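Local structure of beta-lactamase (Sphaerobacter thermophilus, 4EWF) at residues S215-L220 with V224-F229; L105-I110 with K194-R199; T53-L58 with T116-L121. The protein probably catalyses the hydrolysis of beta-lactams to substituted beta-amino acids. One frame throughout, in Å; residues are numbered along the deposited sequence.

Contact 1 of 3, residues S215-L220 with V224-F229; sequences SKTGSL and VNDVGF. With SO4 (sulfate ion), chain E.
S215 and D226 stand on the same face of an antiparallel hairpin, and the serine hydroxyl donates to the carboxylate on its syn side, only 15° out of plane (S215 OG to D226 OD1, 2.7 Å). T217 shares this face and crosses D226 obliquely, its methyl CG2 lying 3.3 Å from D226 OD1. T217 OG1 sits between the backbone N and the carbonyl carbon (chi1 51°), facing a bound sulfate whose O2 it bonds at 2.7 Å, and CG2 is left beside D226. A threonine suits this place because its two branches serve two neighbours. D226 OD2 is held by the backbone N of I201.

K216, N225 and V227 occupy the other face. The lysine starts with CG anti to its own N (chi1 -179°), then bends twice along its length, which brings K216 NZ back to T217 O at 2.8 Å; S113 OG is another partner of this amine, and sulfate O2 lies 3.0 Å from K216 NZ. The amide of N225 is occupied elsewhere: ND2 donates to R49 O and OD1 accepts from T243 N.

Between the faces runs the backbone ladder of K216 with V227 and G218 with N225, where N225 N reaches G218 O at 2.7 Å. G228, with no side chain, lets its CA come within 3.9 Å of S215 CA.

K216, T217 and G218 fit the KTG-type motif of serine beta-lactamases. The sulfate, probably from the crystallisation liquor, also bonds S219 OG and S52 OG; this edge strand thus suits an anionic group, consistent with a substrate carboxylate site.

Contact 2 of 3, residues L105-I110 with K194-R199; sequences LVYLTI and KQQNPR
I110 and Q195 mark the closest backbone approach, CA to CA 6.5 Å, between helical residues 105-110 and the irregular loop 194-199. The loop meets the last turn of helix 102-111, and a backbone bond between Q196 and S111 fastens the two just beyond the segment.

Y107 has CG anti to its N (chi1 169°), which carries the ring out toward the loop. There the aliphatic part of K194 crosses it at about a right angle, with K194 CD 3.7 Å from Y107 CE1: a long lysine offers methylenes to the ring while its amine moves on. The Q196 amide also crosses the tyrosine, its plane 63° from that of the ring. One water binds Y107 OH at 2.7 Å, donates to K194 O at 2.7 Å and accepts from Q196 NE2.

Deeper in, Q195 bends at chi2 and uses both ends of its amide. Q195 OE1 accepts from N197 N on a lone pair at 2.9 Å, fixing the rotation of the group; Q195 NE2 donates to S215 O and to a second water, which passes a 2.8 Å bond to I110 O.

Two waters thus link the polar groups of helix and loop, while the apolar contact is a tyrosine ring against lysine methylenes.

Contact 3 of 3, residues T53-L58 with T116-L121; sequences TVKIPL and TATNLL
K55 and L58 meet T118 and L121 without any ring, amide or guanidinium group between them, so this interface has no faces or edges to stack; methyls, methylenes and one hydroxyl make the contact. K55 runs fully extended beyond CG and crosses T118 at about a right angle, its CE coming to 3.1 Å from T118 OG1. The lysine amine is held further on by S113 OG and N115 OD1, while T118 OG1 bonds to D114 O, one turn back in the helix.

With chi1 at -62°, T118 turns its hydroxyl beside its own N and sends the methyl the other way. That methyl meets leucine: T118 CG2 to L58 CD2, 3.6 Å. L58, whose CG lies anti to its N (chi1 169°), sets both methyls, CD1 and CD2, 4.1 Å from L121 CB, the two side chains crossing at about a right angle. Threonine therefore serves a boundary, its hydroxyl toward the lysine and its methyl toward L58.

Helix 55-67 is thus packed against helix 115-125. S52 and K55 fit the SxxK pattern and S113 with N115 an SxN pattern, an arrangement consistent with the catalytic centre of class A beta-lactamases.

Overall arrangement
Each contact contributes to the surroundings of a sulfate that probably marks the pocket. Contact 1 binds it; in contact 2 the side chain of Q195 is about 6 Å from the sulfate, and in contact 3 the side chain of K55 is about 6 Å from the sulfate. The centres of contacts 2 and 3 lie about 10 and 13 Å from that of contact 1, and about 11 Å from each other. Q195 bridges contacts 1 and 2. The two lysines of the presumed catalytic motifs pack together where contacts 1 and 3 touch, K216 CE to K55 CD at 3.7 Å. T109 ties contact 2 to contact 3, with T109 OG1 3.4 Å from A117 CB, as helices 102-111 and 115-125 follow each other in the chain.

Contact 1 of 3, residues S215-L220 with V224-F229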
loop_
_atom_site.group_PDB
_atom_site.type_symbol
_atom_site.label_atom_id
_atom_site.label_comp_id
_atom_site.label_asym_id
_atom_site.label_seq_id
_atom_site.Cartn_x
_atom_site.Cartn_y
_atom_site.Cartn_z
ATOM N N SER A 215 -0.369 -5.740 -3.234
ATOM C CA SER A 215 -0.549 -4.805 -2.140
ATOM C C SER A 215 0.745 -4.051 -1.871
ATOM O O SER A 215 1.816 -4.438 -2.351
ATOM C CB SER A 215 -0.989 -5.544 -0.874
ATOM O OG SER A 215 0.131 -6.040 -0.149
ATOM N N LYS A 216 0.628 -2.956 -1.131
ATOM C CA LYS A 216 1.789 -2.302 -0.553
ATOM C C LYS A 216 1.597 -2.325 0.950
ATOM O O LYS A 216 0.626 -1.765 1.482
ATOM C CB LYS A 216 1.950 -0.849 -1.015
ATOM C CG LYS A 216 3.210 -0.176 -0.410
ATOM C CD LYS A 216 4.470 -0.827 -0.996
ATOM C CE LYS A 216 5.745 -0.432 -0.226
ATOM N NZ LYS A 216 5.903 -1.185 1.063
ATOM N N THR A 217 2.526 -2.987 1.622
ATOM C CA THR A 217 2.551 -3.039 3.073
ATOM C C THR A 217 3.177 -1.773 3.638
ATOM O O THR A 217 3.830 -1.004 2.920
ATOM C CB THR A 217 3.454 -4.188 3.531
ATOM O OG1 THR A 217 4.715 -4.070 2.853
ATOM C CG2 THR A 217 2.819 -5.541 3.200
ATOM N N GLY A 218 2.995 -1.584 4.936
ATOM C CA GLY A 218 3.665 -0.532 5.672
ATOM C C GLY A 218 3.889 -0.957 7.112
ATOM O O GLY A 218 2.983 -1.495 7.763
ATOM N N SER A 219 5.093 -0.710 7.618
ATOM C CA SER A 219 5.451 -1.130 8.968
ATOM C C SER A 219 6.387 -0.117 9.602
ATOM O O SER A 219 7.330 0.335 8.966
ATOM C CB SER A 219 6.171 -2.482 8.936
ATOM O OG SER A 219 5.507 -3.402 8.081
ATOM N N LEU A 220 6.110 0.216 10.858
ATOM C CA LEU A 220 6.972 1.024 11.711
ATOM C C LEU A 220 6.736 0.444 13.090
ATOM O O LEU A 220 5.810 -0.340 13.268
ATOM C CB LEU A 220 6.490 2.478 11.716
ATOM C CG LEU A 220 7.177 3.595 10.925
ATOM C CD1 LEU A 220 8.128 3.091 9.876
ATOM C CD2 LEU A 220 6.135 4.538 10.343
ATOM N N VAL A 224 1.291 -1.372 11.695
ATOM C CA VAL A 224 1.232 -2.443 10.691
ATOM C C VAL A 224 0.072 -2.193 9.715
ATOM O O VAL A 224 -1.104 -2.213 10.114
ATOM C CB VAL A 224 1.123 -3.839 11.360
ATOM C CG1 VAL A 224 1.119 -4.977 10.299
ATOM C CG2 VAL A 224 2.269 -4.041 12.366
ATOM N N ASN A 225 0.406 -1.912 8.454
ATOM C CA ASN A 225 -0.598 -1.573 7.440
ATOM C C ASN A 225 -0.443 -2.467 6.212
ATOM O O ASN A 225 0.639 -3.011 5.964
ATOM C CB ASN A 225 -0.459 -0.102 6.961
ATOM C CG ASN A 225 -0.299 0.896 8.092
ATOM O OD1 ASN A 225 -0.885 0.749 9.164
ATOM N ND2 ASN A 225 0.477 1.957 7.838
ATOM N N ASP A 226 -1.516 -2.590 5.430
ATOM C CA ASP A 226 -1.449 -3.201 4.096
ATOM C C ASP A 226 -2.586 -2.638 3.236
ATOM O O ASP A 226 -3.723 -2.520 3.691
ATOM C CB ASP A 226 -1.502 -4.733 4.178
ATOM C CG ASP A 226 -0.863 -5.420 2.961
ATOM O OD1 ASP A 226 -0.221 -4.731 2.131
ATOM O OD2 ASP A 226 -1.008 -6.657 2.834
ATOM N N VAL A 227 -2.269 -2.256 2.008
ATOM C CA VAL A 227 -3.249 -1.638 1.124
ATOM C C VAL A 227 -3.174 -2.325 -0.219
ATOM O O VAL A 227 -2.108 -2.372 -0.825
ATOM C CB VAL A 227 -2.943 -0.133 0.909
ATOM C CG1 VAL A 227 -3.828 0.434 -0.225
ATOM C CG2 VAL A 227 -3.119 0.651 2.210
ATOM N N GLY A 228 -4.281 -2.886 -0.694
ATOM C CA GLY A 228 -4.208 -3.573 -1.973
ATOM C C GLY A 228 -5.514 -4.114 -2.512
ATOM O O GLY A 228 -6.591 -3.618 -2.177
ATOM N N PHE A 229 -5.415 -5.139 -3.357
ATOM C CA PHE A 229 -6.589 -5.681 -3.999
ATOM C C PHE A 229 -6.470 -7.190 -4.131
ATOM O O PHE A 229 -5.374 -7.748 -4.161
ATOM C CB PHE A 229 -6.747 -5.077 -5.395
ATOM C CG PHE A 229 -5.666 -5.492 -6.341
ATOM C CD1 PHE A 229 -5.847 -6.577 -7.190
ATOM C CD2 PHE A 229 -4.448 -4.820 -6.363
ATOM C CE1 PHE A 229 -4.843 -6.972 -8.065
ATOM C CE2 PHE A 229 -3.437 -5.210 -7.240
ATOM C CZ PHE A 229 -3.629 -6.291 -8.077
HETATM S S SO4 E . 7.209 -2.577 4.982
HETATM O O1 SO4 E . 7.178 -1.197 5.486
HETATM O O2 SO4 E . 6.796 -2.558 3.574
HETATM O O3 SO4 E . 8.564 -3.128 5.100
HETATM O O4 SO4 E . 6.288 -3.428 5.747
#

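Contact 2 of 3, residues L105-I110 with K194-R199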
loop_
_atom_site.group_PDB
_atom_site.type_symbol
_atom_site.label_atom_id
_atom_site.label_comp_id
_atom_site.label_asym_id
_atom_site.label_seq_id
_atom_site.Cartn_x
_atom_site.Cartn_y
_atom_site.Cartn_z
ATOM N N LEU A 105 14.151 0.936 -9.714
ATOM C CA LEU A 105 13.815 1.689 -8.501
ATOM C C LEU A 105 12.357 1.514 -8.082
ATOM O O LEU A 105 12.060 1.375 -6.887
ATOM C CB LEU A 105 14.152 3.171 -8.658
ATOM C CG LEU A 105 15.618 3.549 -8.896
ATOM C CD1 LEU A 105 15.756 5.068 -8.816
ATOM C CD2 LEU A 105 16.529 2.886 -7.889
ATOM N N VAL A 106 11.451 1.549 -9.053
ATOM C CA VAL A 106 10.032 1.343 -8.764
ATOM C C VAL A 106 9.842 -0.057 -8.198
ATOM O O VAL A 106 9.162 -0.243 -7.188
ATOM C CB VAL A 106 9.162 1.528 -10.040
ATOM C CG1 VAL A 106 7.697 1.177 -9.763
ATOM C CG2 VAL A 106 9.277 2.962 -10.524
ATOM N N TYR A 107 10.475 -1.039 -8.836
ATOM C CA TYR A 107 10.352 -2.424 -8.393
ATOM C C TYR A 107 10.836 -2.644 -6.954
ATOM O O TYR A 107 10.131 -3.257 -6.145
ATOM C CB TYR A 107 11.064 -3.407 -9.343
ATOM C CG TYR A 107 11.140 -4.772 -8.707
ATOM C CD1 TYR A 107 10.015 -5.593 -8.653
ATOM C CD2 TYR A 107 12.310 -5.217 -8.107
ATOM C CE1 TYR A 107 10.055 -6.818 -8.035
ATOM C CE2 TYR A 107 12.365 -6.447 -7.488
ATOM C CZ TYR A 107 11.235 -7.237 -7.450
ATOM O OH TYR A 107 11.278 -8.460 -6.842
ATOM N N LEU A 108 12.029 -2.146 -6.633
ATOM C CA LEU A 108 12.564 -2.251 -5.275
ATOM C C LEU A 108 11.706 -1.502 -4.252
ATOM O O LEU A 108 11.473 -1.973 -3.135
ATOM C CB LEU A 108 14.020 -1.758 -5.221
ATOM C CG LEU A 108 14.994 -2.593 -6.053
ATOM C CD1 LEU A 108 16.339 -1.900 -6.114
ATOM C CD2 LEU A 108 15.135 -4.002 -5.484
ATOM N N THR A 109 11.218 -0.336 -4.654
ATOM C CA THR A 109 10.325 0.458 -3.813
ATOM C C THR A 109 9.055 -0.330 -3.393
ATOM O O THR A 109 8.684 -0.358 -2.217
ATOM C CB THR A 109 9.939 1.782 -4.522
ATOM O OG1 THR A 109 11.089 2.642 -4.590
ATOM C CG2 THR A 109 8.823 2.514 -3.761
ATOM N N ILE A 110 8.429 -0.987 -4.359
ATOM C CA ILE A 110 7.161 -1.680 -4.146
ATOM C C ILE A 110 7.322 -3.092 -3.562
ATOM O O ILE A 110 6.641 -3.448 -2.600
ATOM C CB ILE A 110 6.342 -1.739 -5.468
ATOM C CG1 ILE A 110 6.013 -0.323 -5.951
ATOM C CG2 ILE A 110 5.070 -2.541 -5.286
ATOM C CD1 ILE A 110 5.236 0.529 -4.919
ATOM N N LYS A 194 3.882 -7.934 -7.212
ATOM C CA LYS A 194 5.218 -8.420 -6.867
ATOM C C LYS A 194 5.561 -8.242 -5.376
ATOM O O LYS A 194 6.666 -8.566 -4.938
ATOM C CB LYS A 194 6.259 -7.791 -7.803
ATOM C CG LYS A 194 6.076 -8.314 -9.236
ATOM C CD LYS A 194 7.228 -7.974 -10.132
ATOM C CE LYS A 194 7.052 -8.634 -11.493
ATOM N NZ LYS A 194 5.739 -8.271 -12.095
ATOM N N GLN A 195 4.598 -7.732 -4.608
ATOM C CA GLN A 195 4.685 -7.659 -3.143
ATOM C C GLN A 195 5.289 -8.943 -2.557
ATOM O O GLN A 195 4.802 -10.039 -2.825
ATOM C CB GLN A 195 3.279 -7.429 -2.565
ATOM C CG GLN A 195 3.179 -7.458 -1.045
ATOM C CD GLN A 195 4.170 -6.529 -0.381
ATOM O OE1 GLN A 195 5.046 -6.976 0.342
ATOM N NE2 GLN A 195 4.028 -5.228 -0.618
ATOM N N GLN A 196 6.350 -8.821 -1.765
ATOM C CA GLN A 196 7.033 -10.022 -1.282
ATOM C C GLN A 196 6.563 -10.543 0.079
ATOM O O GLN A 196 6.938 -11.645 0.476
ATOM C CB GLN A 196 8.553 -9.829 -1.284
ATOM C CG GLN A 196 9.101 -9.657 -2.689
ATOM C CD GLN A 196 10.582 -9.960 -2.782
ATOM O OE1 GLN A 196 11.247 -10.220 -1.769
ATOM N NE2 GLN A 196 11.110 -9.941 -4.004
ATOM N N ASN A 197 5.765 -9.753 0.795
ATOM C CA ASN A 197 5.248 -10.186 2.092
ATOM C C ASN A 197 3.792 -10.654 1.989
ATOM O O ASN A 197 2.883 -9.822 1.931
ATOM C CB ASN A 197 5.349 -9.042 3.100
ATOM C CG ASN A 197 4.848 -9.441 4.483
ATOM O OD1 ASN A 197 4.523 -10.597 4.713
ATOM N ND2 ASN A 197 4.798 -8.484 5.404
ATOM N N PRO A 198 3.568 -11.977 1.969
ATOM C CA PRO A 198 2.217 -12.536 1.811
ATOM C C PRO A 198 1.438 -12.710 3.118
ATOM O O PRO A 198 0.408 -13.389 3.106
ATOM C CB PRO A 198 2.502 -13.928 1.249
ATOM C CG PRO A 198 3.761 -14.328 1.945
ATOM C CD PRO A 198 4.588 -13.044 2.030
ATOM N N ARG A 199 1.899 -12.115 4.214
ATOM C CA ARG A 199 1.363 -12.448 5.531
ATOM C C ARG A 199 0.179 -11.571 5.939
ATOM O O ARG A 199 -0.434 -11.796 6.988
ATOM C CB ARG A 199 2.466 -12.329 6.592
ATOM C CG ARG A 199 3.622 -13.310 6.400
ATOM C CD ARG A 199 4.750 -13.001 7.366
ATOM N NE ARG A 199 5.946 -13.816 7.119
ATOM C CZ ARG A 199 6.827 -13.555 6.158
ATOM N NH1 ARG A 199 6.627 -12.521 5.343
ATOM N NH2 ARG A 199 7.897 -14.327 6.001
HETATM O O HOH W 1 8.940 -9.522 -6.093
HETATM O O HOH W 2 6.630 -3.741 0.219
#

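Contact 3 of 3, residues T53-L58 with T116-L121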
loop_
_atom_site.group_PDB
_atom_site.type_symbol
_atom_site.label_atom_id
_atom_site.label_comp_id
_atom_site.label_asym_id
_atom_site.label_seq_id
_atom_site.Cartn_x
_atom_site.Cartn_y
_atom_site.Cartn_z
ATOM N N THR A 53 3.008 2.712 2.961
ATOM C CA THR A 53 1.899 2.629 2.009
ATOM C C THR A 53 1.923 3.837 1.082
ATOM O O THR A 53 1.414 3.783 -0.030
ATOM C CB THR A 53 0.514 2.541 2.684
ATOM O OG1 THR A 53 0.257 3.742 3.430
ATOM C CG2 THR A 53 0.444 1.335 3.597
ATOM N N VAL A 54 2.561 4.913 1.528
ATOM C CA VAL A 54 2.629 6.138 0.726
ATOM C C VAL A 54 3.480 5.951 -0.543
ATOM O O VAL A 54 3.522 6.812 -1.424
ATOM C CB VAL A 54 3.132 7.340 1.584
ATOM C CG1 VAL A 54 4.612 7.207 1.890
ATOM C CG2 VAL A 54 2.788 8.684 0.900
ATOM N N LYS A 55 4.145 4.810 -0.650
ATOM C CA LYS A 55 4.874 4.517 -1.872
ATOM C C LYS A 55 3.935 4.263 -3.055
ATOM O O LYS A 55 4.368 4.261 -4.206
ATOM C CB LYS A 55 5.855 3.365 -1.638
ATOM C CG LYS A 55 6.883 3.750 -0.577
ATOM C CD LYS A 55 7.813 2.596 -0.174
ATOM C CE LYS A 55 8.733 3.061 0.960
ATOM N NZ LYS A 55 9.728 2.009 1.324
ATOM N N ILE A 56 2.642 4.088 -2.777
ATOM C CA ILE A 56 1.672 3.910 -3.853
ATOM C C ILE A 56 1.493 5.197 -4.654
ATOM O O ILE A 56 1.747 5.221 -5.849
ATOM C CB ILE A 56 0.312 3.393 -3.332
ATOM C CG1 ILE A 56 0.430 1.922 -2.900
ATOM C CG2 ILE A 56 -0.786 3.561 -4.409
ATOM C CD1 ILE A 56 -0.820 1.412 -2.147
ATOM N N PRO A 57 1.056 6.282 -3.997
ATOM C CA PRO A 57 0.936 7.513 -4.781
ATOM C C PRO A 57 2.277 7.984 -5.347
ATOM O O PRO A 57 2.275 8.647 -6.372
ATOM C CB PRO A 57 0.375 8.529 -3.772
ATOM C CG PRO A 57 0.652 7.947 -2.432
ATOM C CD PRO A 57 0.585 6.451 -2.611
ATOM N N LEU A 58 3.395 7.657 -4.702
ATOM C CA LEU A 58 4.711 7.991 -5.264
ATOM C C LEU A 58 4.900 7.284 -6.616
ATOM O O LEU A 58 5.315 7.893 -7.609
ATOM C CB LEU A 58 5.837 7.594 -4.292
ATOM C CG LEU A 58 7.274 7.645 -4.843
ATOM C CD1 LEU A 58 7.674 9.047 -5.302
ATOM C CD2 LEU A 58 8.263 7.110 -3.811
ATOM N N THR A 116 15.957 3.462 0.186
ATOM C CA THR A 116 16.880 4.196 -0.684
ATOM C C THR A 116 16.237 4.455 -2.058
ATOM O O THR A 116 16.240 5.583 -2.566
ATOM C CB THR A 116 18.205 3.434 -0.882
ATOM O OG1 THR A 116 18.881 3.297 0.383
ATOM C CG2 THR A 116 19.102 4.184 -1.844
ATOM N N ALA A 117 15.681 3.406 -2.654
ATOM C CA ALA A 117 15.015 3.525 -3.953
ATOM C C ALA A 117 13.880 4.545 -3.873
ATOM O O ALA A 117 13.678 5.346 -4.791
ATOM C CB ALA A 117 14.466 2.182 -4.380
ATOM N N THR A 118 13.151 4.507 -2.762
ATOM C CA THR A 118 12.041 5.424 -2.529
ATOM C C THR A 118 12.517 6.870 -2.529
ATOM O O THR A 118 11.947 7.710 -3.234
ATOM C CB THR A 118 11.331 5.124 -1.201
ATOM O OG1 THR A 118 10.777 3.804 -1.252
ATOM C CG2 THR A 118 10.204 6.126 -0.957
ATOM N N ASN A 119 13.550 7.160 -1.733
ATOM C CA ASN A 119 14.089 8.512 -1.647
ATOM C C ASN A 119 14.705 9.022 -2.954
ATOM O O ASN A 119 14.684 10.223 -3.229
ATOM C CB ASN A 119 15.074 8.647 -0.479
ATOM C CG ASN A 119 14.391 8.475 0.877
ATOM O OD1 ASN A 119 13.163 8.444 0.958
ATOM N ND2 ASN A 119 15.182 8.362 1.943
ATOM N N LEU A 120 15.246 8.108 -3.751
ATOM C CA LEU A 120 15.731 8.443 -5.086
ATOM C C LEU A 120 14.579 8.867 -6.022
ATOM O O LEU A 120 14.709 9.837 -6.775
ATOM C CB LEU A 120 16.515 7.268 -5.677
ATOM C CG LEU A 120 17.923 7.035 -5.099
ATOM C CD1 LEU A 120 18.497 5.704 -5.606
ATOM C CD2 LEU A 120 18.869 8.196 -5.455
ATOM N N LEU A 121 13.462 8.138 -5.973
ATOM C CA LEU A 121 12.267 8.488 -6.746
ATOM C C LEU A 121 11.655 9.817 -6.274
ATOM O O LEU A 121 11.161 10.605 -7.075
ATOM C CB LEU A 121 11.223 7.372 -6.643
ATOM C CG LEU A 121 11.619 6.021 -7.249
ATOM C CD1 LEU A 121 10.527 4.982 -6.997
ATOM C CD2 LEU A 121 11.877 6.166 -8.732
#